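Local coordinates for uncharacterized protein (Leptospirillum rubarum, PDB 3OMD) that is of unknown function, a monomeric, largely helical member of the DUF5069 family that contains no strands, at residues 21-26 with 96-101; 55-60 with 86-91. One frame throughout, in Å; residues are numbered along the deposited sequence.

Contact 1. Residues 21-26 with 96-101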
loop_
_atom_site.group_PDB
_atom_site.type_symbol
_atom_site.label_atom_id
_atom_site.label_comp_id
_atom_site.label_asym_id
_atom_site.label_seq_id
_atom_site.Cartn_x
_atom_site.Cartn_y
_atom_site.Cartn_z
ATOM N N GLY A 21 2.146 11.616 -6.139
ATOM C CA GLY A 21 1.790 12.849 -5.420
ATOM C C GLY A 21 2.617 13.020 -4.139
ATOM O O GLY A 21 2.167 13.650 -3.184
ATOM N N GLY A 22 3.798 12.413 -4.127
ATOM C CA GLY A 22 4.670 12.447 -2.959
ATOM C C GLY A 22 4.310 11.425 -1.884
ATOM O O GLY A 22 5.066 11.321 -0.891
HETATM N N MSE A 23 3.219 10.667 -2.075
HETATM C CA MSE A 23 2.743 9.789 -0.972
HETATM C C MSE A 23 3.119 8.327 -1.202
HETATM O O MSE A 23 2.936 7.781 -2.293
HETATM C CB MSE A 23 1.237 9.832 -0.778
HETATM C CG MSE A 23 0.506 10.908 -1.384
HETATM SE SE MSE A 23 -1.249 10.485 -0.776
HETATM C CE MSE A 23 -0.657 9.226 0.605
ATOM N N ASP A 24 3.574 7.686 -0.128
ATOM C CA ASP A 24 3.701 6.206 -0.078
ATOM C C ASP A 24 2.287 5.600 -0.036
ATOM O O ASP A 24 1.286 6.294 0.207
ATOM C CB ASP A 24 4.375 5.812 1.241
ATOM C CG ASP A 24 5.827 6.140 1.290
ATOM O OD1 ASP A 24 6.474 6.437 0.245
ATOM O OD2 ASP A 24 6.413 6.104 2.422
ATOM N N HIS A 25 2.237 4.292 -0.280
ATOM C CA HIS A 25 1.035 3.442 -0.229
ATOM C C HIS A 25 0.002 3.701 -1.323
ATOM O O HIS A 25 -0.737 2.775 -1.693
ATOM C CB HIS A 25 0.324 3.484 1.150
ATOM C CG HIS A 25 -0.448 2.237 1.419
ATOM N ND1 HIS A 25 0.180 1.018 1.564
ATOM C CD2 HIS A 25 -1.787 1.987 1.441
ATOM C CE1 HIS A 25 -0.739 0.077 1.704
ATOM N NE2 HIS A 25 -1.937 0.639 1.631
ATOM N N LEU A 26 -0.082 4.947 -1.826
ATOM C CA LEU A 26 -1.204 5.298 -2.742
ATOM C C LEU A 26 -1.208 4.416 -4.011
ATOM O O LEU A 26 -2.263 3.862 -4.387
ATOM C CB LEU A 26 -1.152 6.794 -3.074
ATOM C CG LEU A 26 -2.210 7.240 -4.097
ATOM C CD1 LEU A 26 -3.640 6.872 -3.678
ATOM C CD2 LEU A 26 -2.052 8.780 -4.320
ATOM N N GLU A 96 4.615 13.992 3.975
ATOM C CA GLU A 96 5.940 13.569 4.434
ATOM C C GLU A 96 5.815 12.952 5.829
ATOM O O GLU A 96 6.455 11.949 6.121
ATOM C CB GLU A 96 6.899 14.770 4.373
ATOM C CG GLU A 96 7.476 14.990 2.963
ATOM C CD GLU A 96 7.719 16.453 2.510
ATOM O OE1 GLU A 96 8.326 17.248 3.242
ATOM O OE2 GLU A 96 7.327 16.795 1.365
ATOM N N SER A 97 4.949 13.528 6.666
ATOM C CA SER A 97 4.680 12.971 7.989
ATOM C C SER A 97 4.190 11.529 7.890
ATOM O O SER A 97 4.709 10.615 8.565
ATOM C CB SER A 97 3.638 13.830 8.703
ATOM O OG SER A 97 3.560 13.416 10.031
ATOM N N PHE A 98 3.170 11.322 7.053
ATOM C CA PHE A 98 2.636 9.978 6.812
ATOM C C PHE A 98 3.725 9.008 6.381
ATOM O O PHE A 98 3.860 7.905 6.903
ATOM C CB PHE A 98 1.488 9.988 5.772
ATOM C CG PHE A 98 1.067 8.604 5.379
ATOM C CD1 PHE A 98 0.251 7.845 6.217
ATOM C CD2 PHE A 98 1.562 8.017 4.184
ATOM C CE1 PHE A 98 -0.080 6.498 5.884
ATOM C CE2 PHE A 98 1.222 6.689 3.832
ATOM C CZ PHE A 98 0.412 5.931 4.700
ATOM N N ASN A 99 4.489 9.431 5.382
ATOM C CA ASN A 99 5.542 8.565 4.840
ATOM C C ASN A 99 6.541 8.173 5.892
ATOM O O ASN A 99 7.017 7.028 5.912
ATOM C CB ASN A 99 6.314 9.279 3.736
ATOM C CG ASN A 99 5.500 9.476 2.447
ATOM O OD1 ASN A 99 4.401 8.927 2.241
ATOM N ND2 ASN A 99 6.070 10.293 1.553
ATOM N N ARG A 100 6.934 9.131 6.739
ATOM C CA ARG A 100 7.984 8.821 7.724
ATOM C C ARG A 100 7.467 7.767 8.707
ATOM O O ARG A 100 8.190 6.806 9.039
ATOM C CB ARG A 100 8.389 10.113 8.459
ATOM C CG ARG A 100 9.346 9.893 9.607
ATOM C CD ARG A 100 9.397 11.158 10.494
ATOM N NE ARG A 100 10.274 10.956 11.653
ATOM C CZ ARG A 100 10.530 11.872 12.589
ATOM N NH1 ARG A 100 10.000 13.099 12.516
ATOM N NH2 ARG A 100 11.366 11.576 13.572
ATOM N N GLU A 101 6.210 7.911 9.137
ATOM C CA GLU A 101 5.664 6.927 10.073
ATOM C C GLU A 101 5.470 5.567 9.383
ATOM O O GLU A 101 5.813 4.526 9.935
ATOM C CB GLU A 101 4.360 7.440 10.710
ATOM C CG GLU A 101 3.819 6.455 11.729
ATOM C CD GLU A 101 2.697 6.976 12.595
ATOM O OE1 GLU A 101 2.296 8.138 12.469
ATOM O OE2 GLU A 101 2.236 6.191 13.453
#
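The side-chain amide of Asn99 spans two peptide groups of the loop 21-26 and carries the polar half of this contact. ND2 donates to Gly22 O at 2.8 Å in a nearly straight bond (162°), lying in the plane of that carbonyl as well as in the amide's own plane. OD1 takes the backbone N-H of Asp24, also at 2.8 Å and straighter still (171°), although the donor sits well out of the Asn99 carbonyl plane. With CG anti to its own carbonyl carbon (chi1 -70°), Asn99 reaches off the helix between these two groups, and the paired bonds fix which way the amide is flipped. The Asp24 carboxylate stacks on the amide, its OD2 3.4 Å from Asn99 CB. Asp24 OD1 is salt-bridged to Arg19, which probably offsets the carboxylate's closeness to Asn99 OD1 and to Glu103. A leucine in place of Asn99 would probably leave Gly22 O and the Asp24 N-H without their mates and weaken the hold of the helix on this part of the loop.

Around this tight centre the fit slackens. Phe98 brings CE2 to 3.6 Å from Asp24 O, but His25 CB, at its ring edge, stays 4.3 Å from CE2. Gly22, at positive phi, forms the solvent-exposed margin.

The contact ties the loop leading into helix 26-38 to helix 92-104. His25, the N-cap residue of helix 26-38, bonds Tyr102 of helix 92-104 and Asp51 of helix 50-58, while Met23, a selenomethionine, and Leu26 pack on Phe54 of that same helix.

Contact 2. Residues 55-60 with 86-91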
loop_
_atom_site.group_PDB
_atom_site.type_symbol
_atom_site.label_atom_id
_atom_site.label_comp_id
_atom_site.label_asym_id
_atom_site.label_seq_id
_atom_site.Cartn_x
_atom_site.Cartn_y
_atom_site.Cartn_z
ATOM N N PHE A 55 -5.948 5.149 4.622
ATOM C CA PHE A 55 -7.252 5.802 4.530
ATOM C C PHE A 55 -7.572 6.678 5.750
ATOM O O PHE A 55 -8.110 7.789 5.617
ATOM C CB PHE A 55 -8.358 4.731 4.362
ATOM C CG PHE A 55 -8.280 3.987 3.024
ATOM C CD1 PHE A 55 -8.016 4.667 1.843
ATOM C CD2 PHE A 55 -8.545 2.606 2.967
ATOM C CE1 PHE A 55 -8.006 3.981 0.581
ATOM C CE2 PHE A 55 -8.525 1.922 1.727
ATOM C CZ PHE A 55 -8.266 2.596 0.538
ATOM N N SER A 56 -7.243 6.185 6.938
ATOM C CA SER A 56 -7.507 6.959 8.157
ATOM C C SER A 56 -6.724 8.268 8.130
ATOM O O SER A 56 -7.277 9.343 8.375
ATOM C CB SER A 56 -7.147 6.157 9.422
ATOM O OG SER A 56 -7.408 6.926 10.586
ATOM N N PHE A 57 -5.446 8.181 7.768
ATOM C CA PHE A 57 -4.569 9.360 7.830
ATOM C C PHE A 57 -5.118 10.489 6.962
ATOM O O PHE A 57 -5.153 11.659 7.383
ATOM C CB PHE A 57 -3.159 8.988 7.384
ATOM C CG PHE A 57 -2.163 10.100 7.615
ATOM C CD1 PHE A 57 -1.388 10.118 8.764
ATOM C CD2 PHE A 57 -2.023 11.140 6.678
ATOM C CE1 PHE A 57 -0.470 11.194 8.982
ATOM C CE2 PHE A 57 -1.115 12.181 6.857
ATOM C CZ PHE A 57 -0.348 12.219 8.046
ATOM N N PHE A 58 -5.611 10.119 5.777
ATOM C CA PHE A 58 -6.038 11.120 4.795
ATOM C C PHE A 58 -7.525 11.393 4.821
ATOM O O PHE A 58 -8.003 12.273 4.113
ATOM C CB PHE A 58 -5.508 10.761 3.381
ATOM C CG PHE A 58 -4.010 10.855 3.293
ATOM C CD1 PHE A 58 -3.378 12.104 3.305
ATOM C CD2 PHE A 58 -3.235 9.712 3.254
ATOM C CE1 PHE A 58 -1.981 12.214 3.277
ATOM C CE2 PHE A 58 -1.821 9.820 3.209
ATOM C CZ PHE A 58 -1.218 11.063 3.235
ATOM N N GLY A 59 -8.252 10.664 5.673
ATOM C CA GLY A 59 -9.718 10.871 5.824
ATOM C C GLY A 59 -10.497 10.363 4.640
ATOM O O GLY A 59 -11.494 10.974 4.238
ATOM N N LEU A 60 -10.052 9.244 4.083
ATOM C CA LEU A 60 -10.712 8.634 2.938
ATOM C C LEU A 60 -11.544 7.433 3.334
ATOM O O LEU A 60 -11.182 6.665 4.227
ATOM C CB LEU A 60 -9.669 8.167 1.937
ATOM C CG LEU A 60 -8.736 9.246 1.353
ATOM C CD1 LEU A 60 -7.549 8.608 0.547
ATOM C CD2 LEU A 60 -9.492 10.295 0.515
ATOM N N SER A 86 -9.446 15.060 0.241
ATOM C CA SER A 86 -8.527 15.106 1.388
ATOM C C SER A 86 -7.670 16.364 1.397
ATOM O O SER A 86 -6.601 16.436 0.782
ATOM C CB SER A 86 -7.608 13.888 1.357
ATOM O OG SER A 86 -6.708 13.945 2.457
ATOM N N PRO A 87 -8.122 17.391 2.130
ATOM C CA PRO A 87 -7.282 18.558 2.304
ATOM C C PRO A 87 -5.894 18.190 2.869
ATOM O O PRO A 87 -4.887 18.773 2.468
ATOM C CB PRO A 87 -8.064 19.370 3.333
ATOM C CG PRO A 87 -9.470 19.070 2.977
ATOM C CD PRO A 87 -9.469 17.590 2.699
ATOM N N ARG A 88 -5.827 17.196 3.760
ATOM C CA ARG A 88 -4.522 16.859 4.383
ATOM C C ARG A 88 -3.544 16.380 3.298
ATOM O O ARG A 88 -2.336 16.667 3.369
ATOM C CB ARG A 88 -4.707 15.822 5.497
ATOM C CG ARG A 88 -3.476 15.681 6.388
ATOM C CD ARG A 88 -3.760 14.691 7.490
ATOM N NE ARG A 88 -2.755 14.701 8.550
ATOM C CZ ARG A 88 -2.727 13.831 9.543
ATOM N NH1 ARG A 88 -1.802 13.980 10.492
ATOM N NH2 ARG A 88 -3.607 12.807 9.586
ATOM N N SER A 89 -4.082 15.688 2.289
ATOM C CA SER A 89 -3.207 15.156 1.215
ATOM C C SER A 89 -2.603 16.271 0.334
ATOM O O SER A 89 -1.654 16.009 -0.430
ATOM C CB SER A 89 -3.979 14.190 0.305
ATOM O OG SER A 89 -4.880 14.890 -0.565
ATOM N N LYS A 90 -3.164 17.482 0.428
ATOM C CA LYS A 90 -2.659 18.642 -0.336
ATOM C C LYS A 90 -1.556 19.407 0.406
ATOM O O LYS A 90 -1.057 20.429 -0.115
ATOM C CB LYS A 90 -3.783 19.627 -0.655
ATOM C CG LYS A 90 -4.903 19.059 -1.497
ATOM C CD LYS A 90 -5.875 20.254 -1.774
ATOM C CE LYS A 90 -7.267 19.894 -1.979
ATOM N NZ LYS A 90 -7.962 21.192 -2.148
ATOM N N ASN A 91 -1.170 18.905 1.588
ATOM C CA ASN A 91 -0.126 19.526 2.387
ATOM C C ASN A 91 1.139 18.671 2.355
ATOM O O ASN A 91 1.158 17.588 2.948
ATOM C CB ASN A 91 -0.633 19.692 3.838
ATOM C CG ASN A 91 0.346 20.432 4.728
ATOM O OD1 ASN A 91 1.509 20.049 4.853
ATOM N ND2 ASN A 91 -0.139 21.485 5.390
#
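Arg88 lays its guanidinium flat on one face of the Phe57 ring, centres 3.5 Å apart and planes only 6° from parallel, a stacked cation-pi pair. Arg88 NH2 lies over the middle of the ring, while Arg88 CZ and NH1 sit above the Phe57 CZ end. The edge of Phe57 is turned to its neighbour Phe58, with CD2 of Phe57 3.4 Å above the Phe58 ring plane. Phe58 in turn has Ser86 OG and the Arg88 carbonyl carbon near its own edge.

The Arg88 chain leaves the backbone with CG anti to N (chi1 -166°) and runs extended to NE, a reach that lets the same guanidinium also bond the helix end: NH2 donates to Phe57 O at 2.9 Å (152°), tilted slightly from the carbonyl plane. NE is salt-bridged to Glu94, so stack, carbonyl and carboxylate together hold the group's rotation. Ser86 OG donates to Phe58 O at 2.7 Å, in the carbonyl plane on a lone pair. Two carbonyls of the last helical turn thus receive side-chain donors, and the positive charge of Arg88 there would probably suit the negative end of the helix dipole. Beyond them the chain turns away through Gly59 in a Schellman motif.

Ser86 OG also accepts from Ser89 N at 3.2 Å, an ST motif, and Ser89 OG returns a bond to Ser86 O at 2.7 Å. Apolar contact is lighter: Ser89 CB meets Phe58 CD1 at 3.7 Å, and Leu60 CD2 approaches Ser86 CB at 4.1 Å.

The contact joins the C-terminal end of helix 50-58 to the linker between helices 75-85 and 92-104. Leu60 also packs on Trp81, and Ser89 on Val82, both of helix 75-85.

In the fold
Contact 2 is nested along the chain inside the loop that contact 1 closes, and the two lie on the same side of the molecule, their centres about 11 Å apart. They share an aromatic cluster: Phe98 of contact 1 sets CB 3.6 Å from CE2 of Phe57, and its CG lies 3.8 Å from CE2 of Phe58, both rings belonging to contact 2. The C-terminal end of helix 50-58 is therefore met both by the 86-91 linker and by helix 92-104, which in turn holds the loop before helix 26-38. With the protein's function unknown, neither contact can be assigned to an active site.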